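Side-chain contacts in flagellar motor switch protein fliG (Aquifex aeolicus, PDB 3HJL), which probably forms part of the rotor-mounted switch complex (C ring) at the base of the flagellar basal body, which contacts the motor components that set the direction of rotation: residues A[17-22]-A[29-34]; A[107-112]-A[177-182]; A[135-140]-A[162-167]. All blocks are in the same frame, centred on the assembly; numbering follows the deposited sequence.

In the fold
The three contacts are spread along an elongated, largely helical chain without strands, with a radius of gyration of 38 Å, and each is held mainly by carbon-to-carbon contacts between helices or the turns beside them. Contact 1 lies within the N-terminal domain, its centre about 47 Å from that of contact 2 and about 42 Å from that of contact 3; the nearest atoms are about 33 Å and 29 Å away, respectively. Contacts 2 and 3 are adjacent, with centres about 16 Å apart. F136 links them: its CE1 lies 3.8 Å from A179 CB, and its CZ 3.9 Å from L182 CD1. Contact 3 carries R163 of the EHPQR motif; contact 2 lies away from that site.

Contact 1 (A[17-22]-A[29-34])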
loop_
_atom_site.group_PDB
_atom_site.type_symbol
_atom_site.label_atom_id
_atom_site.label_comp_id
_atom_site.label_asym_id
_atom_site.label_seq_id
_atom_site.Cartn_x
_atom_site.Cartn_y
_atom_site.Cartn_z
ATOM N N VAL A 17 -10.365 -22.259 -38.185
ATOM C CA VAL A 17 -9.791 -22.415 -36.852
ATOM C C VAL A 17 -9.595 -23.892 -36.503
ATOM O O VAL A 17 -8.558 -24.256 -35.957
ATOM C CB VAL A 17 -10.640 -21.706 -35.768
ATOM C CG1 VAL A 17 -10.053 -21.956 -34.383
ATOM C CG2 VAL A 17 -10.711 -20.187 -36.041
ATOM N N LEU A 18 -10.583 -24.731 -36.835
ATOM C CA LEU A 18 -10.478 -26.183 -36.644
ATOM C C LEU A 18 -9.276 -26.766 -37.377
ATOM O O LEU A 18 -8.499 -27.531 -36.790
ATOM C CB LEU A 18 -11.749 -26.906 -37.115
ATOM C CG LEU A 18 -12.984 -26.916 -36.212
ATOM C CD1 LEU A 18 -14.168 -27.586 -36.942
ATOM C CD2 LEU A 18 -12.693 -27.647 -34.894
ATOM N N LEU A 19 -9.119 -26.396 -38.650
ATOM C CA LEU A 19 -7.985 -26.860 -39.470
ATOM C C LEU A 19 -6.641 -26.654 -38.748
ATOM O O LEU A 19 -5.803 -27.557 -38.701
ATOM C CB LEU A 19 -7.968 -26.130 -40.828
ATOM C CG LEU A 19 -6.879 -26.510 -41.848
ATOM C CD1 LEU A 19 -7.072 -27.945 -42.345
ATOM C CD2 LEU A 19 -6.874 -25.533 -43.011
ATOM N N LEU A 20 -6.479 -25.479 -38.155
ATOM C CA LEU A 20 -5.245 -25.113 -37.463
ATOM C C LEU A 20 -5.130 -25.625 -36.006
ATOM O O LEU A 20 -4.020 -25.789 -35.515
ATOM C CB LEU A 20 -5.102 -23.591 -37.489
ATOM C CG LEU A 20 -5.043 -22.979 -38.895
ATOM C CD1 LEU A 20 -5.335 -21.497 -38.838
ATOM C CD2 LEU A 20 -3.690 -23.260 -39.535
ATOM N N SER A 21 -6.270 -25.890 -35.350
ATOM C CA SER A 21 -6.336 -26.257 -33.918
ATOM C C SER A 21 -6.442 -27.758 -33.618
ATOM O O SER A 21 -5.971 -28.204 -32.577
ATOM C CB SER A 21 -7.522 -25.551 -33.263
ATOM O OG SER A 21 -7.424 -24.140 -33.415
ATOM N N LEU A 22 -7.104 -28.511 -34.499
ATOM C CA LEU A 22 -7.292 -29.962 -34.336
ATOM C C LEU A 22 -5.958 -30.710 -34.296
ATOM O O LEU A 22 -4.963 -30.212 -34.813
ATOM C CB LEU A 22 -8.137 -30.547 -35.490
ATOM C CG LEU A 22 -9.656 -30.307 -35.517
ATOM C CD1 LEU A 22 -10.208 -30.650 -36.882
ATOM C CD2 LEU A 22 -10.363 -31.125 -34.449
ATOM N N ASN A 29 -5.374 -35.676 -42.744
ATOM C CA ASN A 29 -6.342 -36.229 -43.695
ATOM C C ASN A 29 -7.166 -35.138 -44.381
ATOM O O ASN A 29 -7.483 -35.250 -45.565
ATOM C CB ASN A 29 -7.280 -37.213 -42.992
ATOM C CG ASN A 29 -6.560 -38.459 -42.502
ATOM O OD1 ASN A 29 -6.001 -39.224 -43.294
ATOM N ND2 ASN A 29 -6.585 -38.678 -41.192
ATOM N N ILE A 30 -7.509 -34.093 -43.625
ATOM C CA ILE A 30 -8.244 -32.949 -44.160
ATOM C C ILE A 30 -7.437 -32.284 -45.277
ATOM O O ILE A 30 -7.968 -32.037 -46.358
ATOM C CB ILE A 30 -8.575 -31.897 -43.048
ATOM C CG1 ILE A 30 -9.556 -32.476 -42.010
ATOM C CG2 ILE A 30 -9.176 -30.636 -43.657
ATOM C CD1 ILE A 30 -9.790 -31.562 -40.812
ATOM N N VAL A 31 -6.151 -32.041 -45.015
ATOM C CA VAL A 31 -5.233 -31.401 -45.977
ATOM C C VAL A 31 -5.079 -32.205 -47.282
ATOM O O VAL A 31 -5.048 -31.628 -48.378
ATOM C CB VAL A 31 -3.819 -31.175 -45.341
ATOM C CG1 VAL A 31 -2.792 -30.799 -46.406
ATOM C CG2 VAL A 31 -3.877 -30.101 -44.242
ATOM N N LYS A 32 -4.995 -33.528 -47.151
ATOM C CA LYS A 32 -4.852 -34.436 -48.298
ATOM C C LYS A 32 -6.060 -34.421 -49.244
ATOM O O LYS A 32 -5.892 -34.471 -50.467
ATOM C CB LYS A 32 -4.591 -35.867 -47.808
ATOM C CG LYS A 32 -3.214 -36.066 -47.176
ATOM C CD LYS A 32 -3.164 -37.299 -46.265
ATOM C CE LYS A 32 -3.417 -38.597 -47.024
ATOM N NZ LYS A 32 -3.292 -39.785 -46.139
ATOM N N GLU A 33 -7.266 -34.366 -48.675
ATOM C CA GLU A 33 -8.514 -34.322 -49.465
ATOM C C GLU A 33 -8.789 -32.950 -50.084
ATOM O O GLU A 33 -9.363 -32.854 -51.161
ATOM C CB GLU A 33 -9.706 -34.701 -48.596
ATOM C CG GLU A 33 -9.713 -36.126 -48.108
ATOM C CD GLU A 33 -10.986 -36.455 -47.379
ATOM O OE1 GLU A 33 -12.049 -36.484 -48.031
ATOM O OE2 GLU A 33 -10.928 -36.694 -46.158
ATOM N N LEU A 34 -8.451 -31.897 -49.350
ATOM C CA LEU A 34 -8.612 -30.521 -49.827
ATOM C C LEU A 34 -7.579 -30.173 -50.902
ATOM O O LEU A 34 -6.426 -30.595 -50.824
ATOM C CB LEU A 34 -8.470 -29.527 -48.661
ATOM C CG LEU A 34 -9.704 -29.009 -47.912
ATOM C CD1 LEU A 34 -10.779 -30.037 -47.714
ATOM C CD2 LEU A 34 -9.246 -28.425 -46.568
#
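L19 and I30 form the tight part of this contact, with CD1 of L19 lying 3.7 Å from CG2 of I30. Helices 7-21 and 24-33 come together here at their C-terminal ends; the closest CA pair, again that of L19 and I30, is 7.7 Å apart, and the side chains make the contacts. L19 sets CG trans to its backbone N (chi1 -178°), which carries CD1 across to the isoleucine. I30 meets two leucines with two different branches: CG2 takes L19, while CD1, at the end of the longer branch, reaches CD1 of L22 at 4.1 Å, the two side chains running nearly perpendicular. The looser side is at V31, an exposed residue whose CG2 is 4.3 Å from L19 CD1. No hydrogen bond crosses between the segments, and only 157 Å² is buried in total, so this is a small apolar contact, with L19 buried and I30 at the partly exposed margin. Behind it, OG of S21 bonds to O of V17 at 2.8 Å, from above the carbonyl plane, and so stays within its own helix. Helix 36-47 extends the apolar layer, L42 touching both L19 and L34 and L39 touching V31, whereas I68 of helix 54-70 packs on L18 and L22, and helix 78-88 takes V17 and S21.

Contact 2 (A[107-112]-A[177-182])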
loop_
_atom_site.group_PDB
_atom_site.type_symbol
_atom_site.label_atom_id
_atom_site.label_comp_id
_atom_site.label_asym_id
_atom_site.label_seq_id
_atom_site.Cartn_x
_atom_site.Cartn_y
_atom_site.Cartn_z
ATOM N N GLU A 107 8.930 -1.320 -15.837
ATOM C CA GLU A 107 10.037 -0.440 -16.229
ATOM C C GLU A 107 10.191 0.745 -15.273
ATOM O O GLU A 107 11.303 1.083 -14.880
ATOM C CB GLU A 107 9.854 0.065 -17.667
ATOM C CG GLU A 107 10.923 1.083 -18.116
ATOM C CD GLU A 107 10.849 1.411 -19.596
ATOM O OE1 GLU A 107 10.559 2.577 -19.936
ATOM O OE2 GLU A 107 11.060 0.502 -20.419
ATOM N N LYS A 108 9.075 1.364 -14.903
ATOM C CA LYS A 108 9.077 2.490 -13.962
ATOM C C LYS A 108 9.648 2.078 -12.585
ATOM O O LYS A 108 10.429 2.799 -11.994
ATOM C CB LYS A 108 7.649 3.040 -13.829
ATOM C CG LYS A 108 7.437 4.135 -12.777
ATOM C CD LYS A 108 5.998 4.698 -12.808
ATOM C CE LYS A 108 4.907 3.636 -12.523
ATOM N NZ LYS A 108 5.119 2.855 -11.257
ATOM N N ILE A 109 9.239 0.918 -12.098
ATOM C CA ILE A 109 9.728 0.382 -10.841
ATOM C C ILE A 109 11.234 0.130 -10.892
ATOM O O ILE A 109 11.966 0.563 -9.997
ATOM C CB ILE A 109 8.972 -0.931 -10.460
ATOM C CG1 ILE A 109 7.497 -0.644 -10.095
ATOM C CG2 ILE A 109 9.636 -1.625 -9.315
ATOM C CD1 ILE A 109 7.310 0.332 -8.939
ATOM N N LEU A 110 11.700 -0.530 -11.951
ATOM C CA LEU A 110 13.127 -0.835 -12.098
ATOM C C LEU A 110 13.991 0.424 -12.328
ATOM O O LEU A 110 15.159 0.445 -11.946
ATOM C CB LEU A 110 13.350 -1.900 -13.184
ATOM C CG LEU A 110 12.746 -3.310 -12.929
ATOM C CD1 LEU A 110 13.037 -4.237 -14.112
ATOM C CD2 LEU A 110 13.226 -3.981 -11.641
ATOM N N LYS A 111 13.413 1.484 -12.898
ATOM C CA LYS A 111 14.106 2.782 -12.996
ATOM C C LYS A 111 14.334 3.418 -11.616
ATOM O O LYS A 111 15.358 4.061 -11.394
ATOM C CB LYS A 111 13.339 3.762 -13.884
ATOM C CG LYS A 111 13.525 3.545 -15.374
ATOM C CD LYS A 111 12.725 4.581 -16.168
ATOM C CE LYS A 111 12.909 4.405 -17.672
ATOM N NZ LYS A 111 12.246 5.496 -18.445
ATOM N N GLU A 112 13.364 3.275 -10.711
ATOM C CA GLU A 112 13.517 3.743 -9.333
ATOM C C GLU A 112 14.592 2.961 -8.585
ATOM O O GLU A 112 15.290 3.524 -7.734
ATOM C CB GLU A 112 12.195 3.654 -8.573
ATOM C CG GLU A 112 11.124 4.604 -9.068
ATOM C CD GLU A 112 11.483 6.077 -8.872
ATOM O OE1 GLU A 112 11.925 6.463 -7.756
ATOM O OE2 GLU A 112 11.301 6.847 -9.838
ATOM N N GLU A 177 7.509 -7.279 -8.083
ATOM C CA GLU A 177 7.133 -7.393 -6.674
ATOM C C GLU A 177 8.358 -7.398 -5.748
ATOM O O GLU A 177 8.334 -6.769 -4.708
ATOM C CB GLU A 177 6.281 -8.653 -6.457
ATOM C CG GLU A 177 5.877 -8.943 -4.989
ATOM C CD GLU A 177 5.105 -7.805 -4.337
ATOM O OE1 GLU A 177 4.451 -7.047 -5.074
ATOM O OE2 GLU A 177 5.128 -7.696 -3.089
ATOM N N LEU A 178 9.412 -8.101 -6.155
ATOM C CA LEU A 178 10.712 -8.129 -5.435
ATOM C C LEU A 178 11.271 -6.681 -5.321
ATOM O O LEU A 178 11.705 -6.241 -4.255
ATOM C CB LEU A 178 11.709 -9.018 -6.221
ATOM C CG LEU A 178 12.628 -10.063 -5.587
ATOM C CD1 LEU A 178 11.861 -11.084 -4.730
ATOM C CD2 LEU A 178 13.378 -10.785 -6.709
ATOM N N ALA A 179 11.186 -5.944 -6.421
ATOM C CA ALA A 179 11.698 -4.592 -6.506
ATOM C C ALA A 179 10.894 -3.622 -5.643
ATOM O O ALA A 179 11.475 -2.776 -4.971
ATOM C CB ALA A 179 11.718 -4.141 -7.974
ATOM N N GLN A 180 9.570 -3.770 -5.643
ATOM C CA GLN A 180 8.690 -2.947 -4.808
ATOM C C GLN A 180 8.879 -3.200 -3.302
ATOM O O GLN A 180 8.822 -2.263 -2.508
ATOM C CB GLN A 180 7.219 -3.130 -5.212
ATOM C CG GLN A 180 6.907 -2.629 -6.628
ATOM C CD GLN A 180 5.419 -2.434 -6.902
ATOM O OE1 GLN A 180 4.758 -3.307 -7.454
ATOM N NE2 GLN A 180 4.895 -1.294 -6.502
ATOM N N ILE A 181 9.088 -4.458 -2.916
ATOM C CA ILE A 181 9.425 -4.810 -1.516
ATOM C C ILE A 181 10.779 -4.206 -1.105
ATOM O O ILE A 181 10.965 -3.810 0.053
ATOM C CB ILE A 181 9.463 -6.364 -1.295
ATOM C CG1 ILE A 181 8.049 -6.963 -1.372
ATOM C CG2 ILE A 181 10.121 -6.743 0.068
ATOM C CD1 ILE A 181 7.086 -6.466 -0.292
ATOM N N LEU A 182 11.709 -4.144 -2.055
ATOM C CA LEU A 182 13.037 -3.571 -1.825
ATOM C C LEU A 182 12.899 -2.037 -1.657
ATOM O O LEU A 182 13.520 -1.456 -0.763
ATOM C CB LEU A 182 14.002 -3.948 -2.980
ATOM C CG LEU A 182 15.525 -3.878 -2.700
ATOM C CD1 LEU A 182 16.354 -4.757 -3.655
ATOM C CD2 LEU A 182 16.031 -2.438 -2.745
#
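A helix-helix crossing, in which helix 93-114 packs on helix 172-193, is built on I109 and A179. The local axes approach to 9.6 Å and their N-to-C directions differ by 41°, so the helices run broadly the same way. At the crossing the CA atoms of I109 and A179 are 6.9 Å apart, a spacing that the small alanine side chain can fill: its CB meets CG2 of I109 at 3.5 Å. Both side chains leave the backbone toward the opposing helix. A second methyl, CD2 of L110, reaches the same CB at 4.0 Å, so A179 receives one branch from each of two consecutive residues. I109 also packs on Q180, and the two side chains cross at about a right angle. Its CG1 lies trans to the carbonyl carbon (chi1 -69°), and the CD1 methyl beyond it sits 3.8 Å from CG of Q180. Beyond CG the glutamine chain is extended, and its amide also passes I109 CD1, with NE2 at 3.8 Å. That approach is van der Waals contact with a methyl, since no hydrogen bond joins the segments. Around the crossing, F136 and I113 also touch A179, adding to its burial, while K176 lies against I109. No charged pair crosses the segments; E112 forms a salt bridge with K115. With 162 Å² buried and aliphatic carbon making the closest approaches, this crossing is consistent with packing by shape and apolar contact, and the glutamine contributes its methylene as well as its polar end.

Contact 3 (A[135-140]-A[162-167]); sequences LFLSQL and KRIATL
OG of S138, which lies 4.0 Å from CD1 of L167 across the contact, is gripped by two groups of its own segment. It donates to O of L135 at 2.8 Å, approaching from above the carbonyl plane, and accepts from NE2 of Q139 at 3.1 Å. The second bond is almost straight, with an N-H...O angle of 174°, and OG lies 3° from the plane of the glutamine amide. The donation back to L135 follows from a chi1 of 80°, which sets OG between the backbone N and the carbonyl carbon. The serine's CB comes closer still to the partner, 3.6 Å from CD1 of L167. That leucine divides its two methyls, for its CD2 meets CD2 of L135 at 4.0 Å. CD1 of I164 packs on CB of L137, a buried residue, also at 4.0 Å. No hydrogen bond spans the segments; 209 Å² is buried between them, with carbon atoms making the nearest approaches. R163, assigned to the EHPQR motif, contacts H129 and P130 of that motif, and its NE makes a weak hydrogen bond to Q131. The contact joins helix 130-137 and the type I turn L137-L140 to helix 154-166 and L167; helix 142-150 packs on L137 through S145, I148 and I149, V170 touches L135 and S138, and helix 93-114 meets F136 and Q139.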
loop_
_atom_site.group_PDB
_atom_site.type_symbol
_atom_site.label_atom_id
_atom_site.label_comp_id
_atom_site.label_asym_id
_atom_site.label_seq_id
_atom_site.Cartn_x
_atom_site.Cartn_y
_atom_site.Cartn_z
ATOM N N LEU A 135 17.640 -13.583 -10.527
ATOM C CA LEU A 135 16.389 -13.165 -11.175
ATOM C C LEU A 135 16.220 -11.644 -11.174
ATOM O O LEU A 135 15.730 -11.074 -12.153
ATOM C CB LEU A 135 15.169 -13.837 -10.506
ATOM C CG LEU A 135 14.918 -15.303 -10.866
ATOM C CD1 LEU A 135 14.106 -16.032 -9.772
ATOM C CD2 LEU A 135 14.220 -15.378 -12.218
ATOM N N PHE A 136 16.593 -11.005 -10.067
ATOM C CA PHE A 136 16.532 -9.532 -9.925
ATOM C C PHE A 136 17.568 -8.833 -10.821
ATOM O O PHE A 136 17.230 -7.904 -11.561
ATOM C CB PHE A 136 16.768 -9.141 -8.457
ATOM C CG PHE A 136 16.565 -7.669 -8.163
ATOM C CD1 PHE A 136 15.295 -7.158 -7.982
ATOM C CD2 PHE A 136 17.650 -6.818 -8.000
ATOM C CE1 PHE A 136 15.102 -5.818 -7.687
ATOM C CE2 PHE A 136 17.465 -5.465 -7.710
ATOM C CZ PHE A 136 16.191 -4.970 -7.546
ATOM N N LEU A 137 18.822 -9.280 -10.744
ATOM C CA LEU A 137 19.893 -8.711 -11.557
ATOM C C LEU A 137 19.704 -8.940 -13.055
ATOM O O LEU A 137 20.104 -8.092 -13.842
ATOM C CB LEU A 137 21.282 -9.213 -11.116
ATOM C CG LEU A 137 21.823 -8.758 -9.748
ATOM C CD1 LEU A 137 23.278 -9.159 -9.609
ATOM C CD2 LEU A 137 21.687 -7.272 -9.543
ATOM N N SER A 138 19.065 -10.049 -13.444
ATOM C CA SER A 138 18.777 -10.331 -14.867
ATOM C C SER A 138 17.974 -9.211 -15.552
ATOM O O SER A 138 18.093 -9.032 -16.754
ATOM C CB SER A 138 18.002 -11.650 -15.039
ATOM O OG SER A 138 16.607 -11.483 -14.777
ATOM N N GLN A 139 17.162 -8.480 -14.779
ATOM C CA GLN A 139 16.309 -7.401 -15.298
ATOM C C GLN A 139 16.904 -5.999 -15.225
ATOM O O GLN A 139 16.279 -5.059 -15.706
ATOM C CB GLN A 139 14.963 -7.405 -14.551
ATOM C CG GLN A 139 14.164 -8.687 -14.705
ATOM C CD GLN A 139 13.889 -9.009 -16.143
ATOM O OE1 GLN A 139 13.040 -8.385 -16.783
ATOM N NE2 GLN A 139 14.629 -9.970 -16.677
ATOM N N LEU A 140 18.090 -5.851 -14.627
ATOM C CA LEU A 140 18.735 -4.545 -14.492
ATOM C C LEU A 140 19.690 -4.300 -15.655
ATOM O O LEU A 140 19.987 -5.208 -16.416
ATOM C CB LEU A 140 19.506 -4.453 -13.175
ATOM C CG LEU A 140 18.719 -4.600 -11.878
ATOM C CD1 LEU A 140 19.694 -4.528 -10.692
ATOM C CD2 LEU A 140 17.633 -3.554 -11.759
ATOM N N LYS A 162 26.525 -17.366 -12.248
ATOM C CA LYS A 162 26.269 -18.730 -12.731
ATOM C C LYS A 162 24.773 -18.978 -12.898
ATOM O O LYS A 162 24.350 -19.625 -13.857
ATOM C CB LYS A 162 26.841 -19.758 -11.748
ATOM C CG LYS A 162 26.739 -21.228 -12.210
ATOM C CD LYS A 162 27.010 -22.226 -11.076
ATOM C CE LYS A 162 25.803 -22.356 -10.134
ATOM N NZ LYS A 162 26.013 -23.359 -9.051
ATOM N N ARG A 163 23.992 -18.519 -11.922
ATOM C CA ARG A 163 22.538 -18.671 -11.946
ATOM C C ARG A 163 21.879 -17.771 -12.990
ATOM O O ARG A 163 20.887 -18.166 -13.599
ATOM C CB ARG A 163 21.934 -18.455 -10.558
ATOM C CG ARG A 163 22.109 -19.662 -9.638
ATOM C CD ARG A 163 21.411 -19.466 -8.311
ATOM N NE ARG A 163 20.859 -20.731 -7.796
ATOM C CZ ARG A 163 21.376 -21.483 -6.822
ATOM N NH1 ARG A 163 22.468 -21.122 -6.157
ATOM N NH2 ARG A 163 20.761 -22.614 -6.478
ATOM N N ILE A 164 22.424 -16.570 -13.188
ATOM C CA ILE A 164 22.005 -15.712 -14.292
ATOM C C ILE A 164 22.255 -16.428 -15.623
ATOM O O ILE A 164 21.386 -16.430 -16.494
ATOM C CB ILE A 164 22.749 -14.347 -14.303
ATOM C CG1 ILE A 164 22.304 -13.464 -13.121
ATOM C CG2 ILE A 164 22.457 -13.587 -15.626
ATOM C CD1 ILE A 164 23.219 -12.248 -12.864
ATOM N N ALA A 165 23.431 -17.050 -15.750
ATOM C CA ALA A 165 23.825 -17.807 -16.948
ATOM C C ALA A 165 22.853 -18.934 -17.312
ATOM O O ALA A 165 22.603 -19.189 -18.494
ATOM C CB ALA A 165 25.251 -18.385 -16.771
ATOM N N THR A 166 22.328 -19.612 -16.296
ATOM C CA THR A 166 21.428 -20.743 -16.496
ATOM C C THR A 166 19.961 -20.340 -16.734
ATOM O O THR A 166 19.149 -21.198 -17.080
ATOM C CB THR A 166 21.505 -21.722 -15.299
ATOM O OG1 THR A 166 21.127 -21.041 -14.098
ATOM C CG2 THR A 166 22.909 -22.250 -15.139
ATOM N N LEU A 167 19.622 -19.055 -16.560
ATOM C CA LEU A 167 18.238 -18.590 -16.762
ATOM C C LEU A 167 17.810 -18.744 -18.204
ATOM O O LEU A 167 18.565 -18.424 -19.117
ATOM C CB LEU A 167 18.050 -17.106 -16.355
ATOM C CG LEU A 167 18.121 -16.738 -14.865
ATOM C CD1 LEU A 167 17.940 -15.244 -14.654
ATOM C CD2 LEU A 167 17.094 -17.506 -14.046
#